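Local coordinates for protein aminotransferase (PDB 4ZM4) that is a class-III aminotransferase of the pyridoxal-5'-phosphate-dependent family, at residues Asp333-Glu336 / Arg337-Asp340. The protein carries 1 engineered substitution. Residues are numbered along the deposited sequence; the frame is centred on the assembly and turned at random.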
loop_
_atom_site.group_PDB
_atom_site.type_symbol
_atom_site.label_atom_id
_atom_site.label_comp_id
_atom_site.label_asym_id
_atom_site.label_seq_id
_atom_site.Cartn_x
_atom_site.Cartn_y
_atom_site.Cartn_z
ATOM N N ASP B 333 -28.157 -10.418 -11.055
ATOM C CA ASP B 333 -28.878 -9.161 -11.405
ATOM C C ASP B 333 -28.442 -7.919 -10.587
ATOM O O ASP B 333 -29.109 -6.899 -10.606
ATOM C CB ASP B 333 -30.401 -9.383 -11.295
ATOM C CG ASP B 333 -30.909 -10.457 -12.253
ATOM O OD1 ASP B 333 -30.446 -10.510 -13.420
ATOM O OD2 ASP B 333 -31.733 -11.285 -11.829
ATOM N N LEU B 334 -27.278 -7.982 -9.950
ATOM C CA LEU B 334 -26.786 -6.891 -9.081
ATOM C C LEU B 334 -26.658 -5.587 -9.817
ATOM O O LEU B 334 -27.176 -4.555 -9.382
ATOM C CB LEU B 334 -25.427 -7.276 -8.478
ATOM C CG LEU B 334 -24.736 -6.245 -7.584
ATOM C CD1 LEU B 334 -25.589 -5.844 -6.397
ATOM C CD2 LEU B 334 -23.396 -6.806 -7.117
ATOM N N TYR B 335 -26.008 -5.650 -10.981
ATOM C CA TYR B 335 -25.695 -4.430 -11.748
ATOM C C TYR B 335 -26.944 -3.807 -12.354
ATOM O O TYR B 335 -26.981 -2.599 -12.568
ATOM C CB TYR B 335 -24.554 -4.698 -12.752
ATOM C CG TYR B 335 -23.290 -5.015 -11.983
ATOM C CD1 TYR B 335 -22.454 -3.991 -11.534
ATOM C CD2 TYR B 335 -22.993 -6.314 -11.598
ATOM C CE1 TYR B 335 -21.304 -4.259 -10.801
ATOM C CE2 TYR B 335 -21.860 -6.602 -10.856
ATOM C CZ TYR B 335 -21.008 -5.562 -10.459
ATOM O OH TYR B 335 -19.861 -5.843 -9.727
ATOM N N GLU B 336 -27.991 -4.610 -12.562
ATOM C CA GLU B 336 -29.299 -4.079 -12.968
ATOM C C GLU B 336 -29.986 -3.311 -11.827
ATOM O O GLU B 336 -30.574 -2.251 -12.062
ATOM C CB GLU B 336 -30.217 -5.192 -13.459
ATOM C CG GLU B 336 -30.079 -5.460 -14.944
ATOM C CD GLU B 336 -30.587 -6.841 -15.382
ATOM O OE1 GLU B 336 -31.589 -7.359 -14.829
ATOM O OE2 GLU B 336 -29.968 -7.414 -16.310
ATOM N N ARG B 337 -29.926 -3.845 -10.611
ATOM C CA ARG B 337 -30.484 -3.161 -9.460
ATOM C C ARG B 337 -29.680 -1.903 -9.097
ATOM O O ARG B 337 -30.263 -0.892 -8.726
ATOM C CB ARG B 337 -30.532 -4.094 -8.250
ATOM C CG ARG B 337 -31.806 -4.917 -8.162
ATOM C CD ARG B 337 -31.666 -6.269 -7.451
ATOM N NE ARG B 337 -30.593 -6.372 -6.459
ATOM C CZ ARG B 337 -29.819 -7.446 -6.289
ATOM N NH1 ARG B 337 -29.937 -8.512 -7.056
ATOM N NH2 ARG B 337 -28.879 -7.429 -5.350
ATOM N N LEU B 338 -28.351 -1.977 -9.186
ATOM C CA LEU B 338 -27.502 -0.794 -8.949
ATOM C C LEU B 338 -27.860 0.294 -9.927
ATOM O O LEU B 338 -27.864 1.459 -9.575
ATOM C CB LEU B 338 -26.002 -1.148 -9.052
ATOM C CG LEU B 338 -25.471 -2.070 -7.939
ATOM C CD1 LEU B 338 -24.102 -2.620 -8.292
ATOM C CD2 LEU B 338 -25.412 -1.368 -6.594
ATOM N N GLU B 339 -28.136 -0.088 -11.170
ATOM C CA GLU B 339 -28.523 0.868 -12.203
ATOM C C GLU B 339 -29.825 1.580 -11.834
ATOM O O GLU B 339 -29.917 2.813 -11.988
ATOM C CB GLU B 339 -28.597 0.173 -13.577
ATOM C CG GLU B 339 -29.216 1.003 -14.705
ATOM C CD GLU B 339 -28.541 2.334 -14.971
ATOM O OE1 GLU B 339 -27.314 2.447 -14.765
ATOM O OE2 GLU B 339 -29.237 3.262 -15.419
ATOM N N ASP B 340 -30.806 0.834 -11.321
ATOM C CA ASP B 340 -32.076 1.439 -10.843
ATOM C C ASP B 340 -31.833 2.404 -9.682
ATOM O O ASP B 340 -32.426 3.478 -9.624
ATOM C CB ASP B 340 -33.090 0.380 -10.370
ATOM C CG ASP B 340 -33.514 -0.586 -11.480
ATOM O OD1 ASP B 340 -33.339 -0.279 -12.678
ATOM O OD2 ASP B 340 -34.021 -1.681 -11.142
HETATM O O HOH W 1 -29.382 -11.006 -8.118
#
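Leu338 has CG anti to its own carbonyl carbon (chi1 -68°), while Leu334 has CG opposite the backbone N (178°). These two settings bring the leucines together one turn apart, with Leu334 CG 3.7 Å from Leu338 CD1. The same CD1 also reaches Tyr335, 3.9 Å from ring atom CD1, where the two side chains run alongside each other. Tyr335 OH is hydrogen-bonded to Phe257 O, which anchors the far end of the ring. The buried leucines face loops, Leu334 at Phe72 and Leu338 at Thr367 and Thr425.

Arg337 bends at chi3 (26°) and folds back toward the start of the helix. One face of its guanidinium lies over Leu334 CA, and NH2 comes within 3.8 Å of Leu334 CD1. A water at the guanidinium edge accepts from Asp333 N at 3.2 Å and, weakly, from Arg337 NH1. It forms a loose bridge from the arginine to the backbone of Asp333, the N-cap residue. Leu338 N donates to Leu334 O at 2.8 Å, and Glu339 N to Tyr335 O at 3.1 Å. Glu339 turns its carboxylate to a salt bridge with Arg364. The arrangement is the amphipathic N-terminal turns of an alpha-helix, here helix 334-355 of the class-III aminotransferase fold.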